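PDB 6HDY: 2-hydroxyisobutyryl-CoA synthetase from Aquincola tertiaricarbonis, which belongs to the ANL superfamily of AMP-binding enzymes, built from a large AMP-binding domain and a smaller C-terminal domain. Local coordinates for residues 156-161 with 246-251. Sequence-based numbering, arbitrary orientation.
Sequences WGMGIR and CLFFSG. With 8LQ ([[(2~{R},3~{S},4~{R},5~{R})-5-(6-aminopurin-9-yl)-3,4-bis(oxidanyl)oxolan-2-yl]methoxy-oxidanyl-phosphoryl] (3~{S})-3-oxidanylbutanoate), chain C; 3HL ((3S)-3-hydroxybutanoic acid), chain B.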
ATOM      1  N   TRP A 156      10.005  19.539  -3.207  1.00 36.99           N
ATOM      2  CA  TRP A 156      10.949  20.322  -3.999  1.00 38.20           C
ATOM      3  C   TRP A 156      11.737  21.214  -3.012  1.00 40.80           C
ATOM      4  O   TRP A 156      12.959  21.341  -3.140  1.00 40.74           O
ATOM      5  CB  TRP A 156      10.206  21.163  -5.058  1.00 38.29           C
ATOM      6  CG  TRP A 156      11.111  22.057  -5.854  1.00 42.29           C
ATOM      7  CD1 TRP A 156      11.695  23.212  -5.437  1.00 46.64           C
ATOM      8  CD2 TRP A 156      11.535  21.859  -7.205  1.00 44.42           C
ATOM      9  NE1 TRP A 156      12.508  23.714  -6.419  1.00 48.88           N
ATOM     10  CE2 TRP A 156      12.418  22.916  -7.525  1.00 50.68           C
ATOM     11  CE3 TRP A 156      11.266  20.882  -8.179  1.00 45.70           C
ATOM     12  CZ2 TRP A 156      13.009  23.047  -8.786  1.00 52.33           C
ATOM     13  CZ3 TRP A 156      11.865  21.002  -9.424  1.00 49.86           C
ATOM     14  CH2 TRP A 156      12.735  22.069  -9.714  1.00 52.77           C
ATOM     15  N   GLY A 157      11.041  21.743  -2.003  1.00 36.12           N
ATOM     16  CA  GLY A 157      11.638  22.549  -0.937  1.00 37.71           C
ATOM     17  C   GLY A 157      12.695  21.820  -0.120  1.00 41.38           C
ATOM     18  O   GLY A 157      13.565  22.459   0.492  1.00 42.40           O
ATOM     19  N   MET A 158      12.619  20.471  -0.099  1.00 35.17           N
ATOM     20  CA  MET A 158      13.565  19.592   0.586  1.00 34.03           C
ATOM     21  C   MET A 158      14.731  19.209  -0.343  1.00 41.14           C
ATOM     22  O   MET A 158      15.617  18.434   0.048  1.00 41.24           O
ATOM     23  CB  MET A 158      12.864  18.339   1.103  1.00 33.93           C
ATOM     24  CG  MET A 158      11.681  18.621   2.008  1.00 35.64           C
ATOM     25  SD  MET A 158      10.884  17.076   2.526  1.00 37.00           S
ATOM     26  CE  MET A 158       9.795  17.693   3.877  1.00 32.38           C
ATOM     27  N   GLY A 159      14.735  19.777  -1.550  1.00 38.99           N
ATOM     28  CA  GLY A 159      15.751  19.496  -2.557  1.00 40.35           C
ATOM     29  C   GLY A 159      15.511  18.234  -3.366  1.00 42.89           C
ATOM     30  O   GLY A 159      16.417  17.794  -4.083  1.00 43.09           O
ATOM     31  N   ILE A 160      14.300  17.619  -3.243  1.00 36.96           N
ATOM     32  CA  ILE A 160      13.899  16.430  -4.006  1.00 35.42           C
ATOM     33  C   ILE A 160      13.511  16.908  -5.413  1.00 39.50           C
ATOM     34  O   ILE A 160      12.865  17.948  -5.565  1.00 40.09           O
ATOM     35  CB  ILE A 160      12.790  15.552  -3.311  1.00 36.63           C
ATOM     36  CG1 ILE A 160      13.064  15.362  -1.791  1.00 35.63           C
ATOM     37  CG2 ILE A 160      12.647  14.186  -4.009  1.00 34.05           C
ATOM     38  CD1 ILE A 160      11.878  14.770  -0.978  1.00 37.76           C
ATOM     39  N   ARG A 161      13.963  16.193  -6.447  1.00 38.14           N
ATOM     40  CA  ARG A 161      13.779  16.640  -7.828  1.00 39.39           C
ATOM     41  C   ARG A 161      13.155  15.649  -8.784  1.00 43.32           C
ATOM     42  O   ARG A 161      13.266  14.446  -8.548  1.00 42.08           O
ATOM     43  CB  ARG A 161      15.161  17.063  -8.389  1.00 41.10           C
ATOM     44  CG  ARG A 161      15.780  18.300  -7.723  1.00 39.95           C
ATOM     45  CD  ARG A 161      15.021  19.577  -8.049  1.00 39.29           C
ATOM     46  NE  ARG A 161      15.629  20.761  -7.415  1.00 45.41           N
ATOM     47  CZ  ARG A 161      15.261  21.265  -6.246  1.00 46.63           C
ATOM     48  NH1 ARG A 161      14.307  20.675  -5.526  1.00 38.91           N
ATOM     49  NH2 ARG A 161      15.861  22.341  -5.769  1.00 39.06           N
ATOM     50  N   CYS A 246      18.528  12.393   1.351  1.00 40.89           N
ATOM     51  CA  CYS A 246      17.635  12.756   2.432  1.00 39.89           C
ATOM     52  C   CYS A 246      16.628  11.681   2.771  1.00 41.09           C
ATOM     53  O   CYS A 246      16.379  10.755   1.996  1.00 37.48           O
ATOM     54  CB  CYS A 246      16.952  14.099   2.172  1.00 39.97           C
ATOM     55  SG  CYS A 246      15.416  13.988   1.226  1.00 41.94           S
ATOM     56  N   LEU A 247      16.082  11.824   3.982  1.00 37.42           N
ATOM     57  CA  LEU A 247      15.024  11.028   4.574  1.00 34.72           C
ATOM     58  C   LEU A 247      14.071  12.079   5.139  1.00 35.62           C
ATOM     59  O   LEU A 247      14.531  13.026   5.771  1.00 36.32           O
ATOM     60  CB  LEU A 247      15.557  10.120   5.703  1.00 34.94           C
ATOM     61  CG  LEU A 247      16.618   9.090   5.314  1.00 40.28           C
ATOM     62  CD1 LEU A 247      18.020   9.619   5.639  1.00 41.79           C
ATOM     63  CD2 LEU A 247      16.383   7.762   6.044  1.00 41.93           C
ATOM     64  N   PHE A 248      12.775  11.966   4.847  1.00 29.99           N
ATOM     65  CA  PHE A 248      11.783  12.925   5.331  1.00 30.06           C
ATOM     66  C   PHE A 248      10.685  12.175   6.035  1.00 32.46           C
ATOM     67  O   PHE A 248      10.241  11.151   5.547  1.00 32.73           O
ATOM     68  CB  PHE A 248      11.303  13.900   4.249  1.00 31.59           C
ATOM     69  CG  PHE A 248      10.412  13.371   3.143  1.00 31.90           C
ATOM     70  CD1 PHE A 248      10.946  12.631   2.093  1.00 34.04           C
ATOM     71  CD2 PHE A 248       9.069  13.749   3.069  1.00 32.27           C
ATOM     72  CE1 PHE A 248      10.130  12.199   1.038  1.00 33.98           C
ATOM     73  CE2 PHE A 248       8.258  13.321   2.013  1.00 33.87           C
ATOM     74  CZ  PHE A 248       8.787  12.526   1.023  1.00 32.24           C
ATOM     75  N   PHE A 249      10.354  12.604   7.235  1.00 29.03           N
ATOM     76  CA  PHE A 249       9.465  11.847   8.110  1.00 28.72           C
ATOM     77  C   PHE A 249       8.288  12.625   8.634  1.00 32.29           C
ATOM     78  O   PHE A 249       8.373  13.839   8.879  1.00 32.87           O
ATOM     79  CB  PHE A 249      10.267  11.323   9.355  1.00 31.13           C
ATOM     80  CG  PHE A 249      11.601  10.629   9.130  1.00 33.24           C
ATOM     81  CD1 PHE A 249      11.674   9.428   8.423  1.00 33.84           C
ATOM     82  CD2 PHE A 249      12.777  11.139   9.692  1.00 36.04           C
ATOM     83  CE1 PHE A 249      12.899   8.781   8.242  1.00 35.38           C
ATOM     84  CE2 PHE A 249      14.004  10.487   9.505  1.00 37.80           C
ATOM     85  CZ  PHE A 249      14.054   9.306   8.802  1.00 34.73           C
ATOM     86  N   SER A 250       7.226  11.875   8.919  1.00 28.20           N
ATOM     87  CA  SER A 250       6.009  12.352   9.569  1.00 28.11           C
ATOM     88  C   SER A 250       5.426  11.204  10.391  1.00 32.44           C
ATOM     89  O   SER A 250       5.858  10.054  10.244  1.00 31.94           O
ATOM     90  CB  SER A 250       5.010  12.867   8.536  1.00 27.79           C
ATOM     91  OG  SER A 250       4.335  11.789   7.922  1.00 31.96           O
ATOM     92  N   GLY A 251       4.486  11.522  11.275  1.00 30.18           N
ATOM     93  CA  GLY A 251       3.788  10.502  12.040  1.00 29.60           C
ATOM     94  C   GLY A 251       3.964  10.553  13.533  1.00 36.46           C
ATOM     95  O   GLY A 251       3.083  10.101  14.262  1.00 37.58           O
TER
HETATM   96  N9  8LQ C 502       2.654  13.685  14.493  1.00 38.02           N
HETATM   97  C8  8LQ C 502       2.543  13.577  13.159  1.00 39.25           C
HETATM   98  N7  8LQ C 502       3.616  14.122  12.596  1.00 39.26           N
HETATM   99  C5  8LQ C 502       4.395  14.597  13.582  1.00 39.51           C
HETATM  100  C6  8LQ C 502       5.609  15.191  13.602  1.00 36.41           C
HETATM  101  N6  8LQ C 502       6.202  15.448  12.446  1.00 30.16           N
HETATM  102  N1  8LQ C 502       6.203  15.556  14.754  1.00 38.77           N
HETATM  103  C2  8LQ C 502       5.589  15.291  15.981  1.00 35.87           C
HETATM  104  N3  8LQ C 502       4.378  14.616  15.941  1.00 36.00           N
HETATM  105  C4  8LQ C 502       3.795  14.315  14.757  1.00 38.60           C
HETATM  106  CAA 8LQ C 502      -0.553  11.425   8.050  0.50 17.86           C
HETATM  107  CAZ 8LQ C 502       0.745  12.030   8.646  0.50 21.54           C
HETATM  108  OAE 8LQ C 502       1.744  11.019   8.743  0.50 17.92           O
HETATM  109  CAL 8LQ C 502       0.524  12.636  10.046  0.50 28.86           C
HETATM  110  CAS 8LQ C 502      -0.078  11.597  11.001  0.50 38.33           C
HETATM  111  OAC 8LQ C 502       0.640  10.738  11.505  0.50 40.65           O
HETATM  112  OAQ 8LQ C 502      -1.449  11.665  11.159  1.00 43.29           O
HETATM  113  PBC 8LQ C 502      -2.233  10.881  12.313  1.00 41.42           P
HETATM  114  OAH 8LQ C 502      -2.008   9.346  11.976  1.00 41.96           O
HETATM  115  OAD 8LQ C 502      -3.658  11.244  12.404  1.00 50.88           O
HETATM  116  O5' 8LQ C 502      -1.486  11.296  13.642  1.00 37.90           O
HETATM  117  C5' 8LQ C 502      -1.350  12.694  13.890  1.00 34.53           C
HETATM  118  C4' 8LQ C 502      -0.586  12.906  15.172  1.00 32.16           C
HETATM  119  O4' 8LQ C 502       0.728  12.296  15.055  1.00 31.98           O
HETATM  120  C3' 8LQ C 502      -0.342  14.349  15.297  1.00 32.79           C
HETATM  121  O3' 8LQ C 502      -1.477  14.999  15.936  1.00 32.30           O
HETATM  122  C2' 8LQ C 502       0.912  14.355  16.173  1.00 34.30           C
HETATM  123  O2' 8LQ C 502       0.592  14.025  17.583  1.00 35.31           O
HETATM  124  C1' 8LQ C 502       1.701  13.224  15.556  1.00 31.59           C
HETATM  125  CA  3HL B 501       0.164  11.728  10.071  0.50 32.78           C
HETATM  126  CB  3HL B 501      -1.007  11.607   9.069  0.50 30.99           C
HETATM  127  OG1 3HL B 501      -0.834  12.398   7.898  0.50 33.96           O
HETATM  128  CG2 3HL B 501      -1.198  10.194   8.606  0.50 26.64           C
HETATM  129  C   3HL B 501       1.213  12.641   9.483  0.50 31.86           C
HETATM  130  OA  3HL B 501       1.827  12.280   8.489  0.50 33.11           O
HETATM  131  OB  3HL B 501       1.253  13.895  10.003  0.50 31.99           O
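Met-158, just past the end of helix 141-157, reaches Phe-248 of strand 246-249 with its sulfur. Beyond CG its chain is fully extended (chi2 178°), which carries SD to 3.6 Å from Phe-248 CB, while CE approaches Phe-248 CD2 and CB more loosely. The sulfur sits 4.3 Å from the centroid of the Phe-248 ring and 37° off the ring normal, an oblique Met-aromatic contact. Gly-159 then takes positive phi and closes the helix in a Schellman motif, its N bonding back to Trp-156 O. This turn brings Ile-160 down onto the same strand. Its CD1 meets the ring at Phe-248 CE1, 3.7 Å away, and its CG1 rests more loosely against Cys-246 SG at 4.1 Å. Around the Phe-248 ring, SD thus lies near CG and CD2, the isoleucine methyl near CD1 and CE1.

Arg-161 turns back on its own segment: NH1 donates to Trp-156 O over 2.8 Å, in the carbonyl plane and on a lone pair, and the centre of its guanidinium lies over Trp-156 CE2, with NH1 offset toward the indole rim. No hydrogen bond crosses between the segments, so the buried contact is entirely side-chain packing. Tyr-273 of the neighbouring strand touches Met-158, Cys-246 and Phe-248.

Beyond the strand, Ser-250 and Gly-251 line the pocket where (3S)-3-hydroxybutanoic acid and 8LQ occupy overlapping positions, as alternatives at one site; Ser-250 OG is hydrogen-bonded to Tyr-219 OH. Residues just after helix 141-157 thus pack against strand 246-249 of the five-stranded parallel sheet, whose C-terminal end leads to the ligand pocket, consistent with the alpha/beta core of the AMP-binding domain.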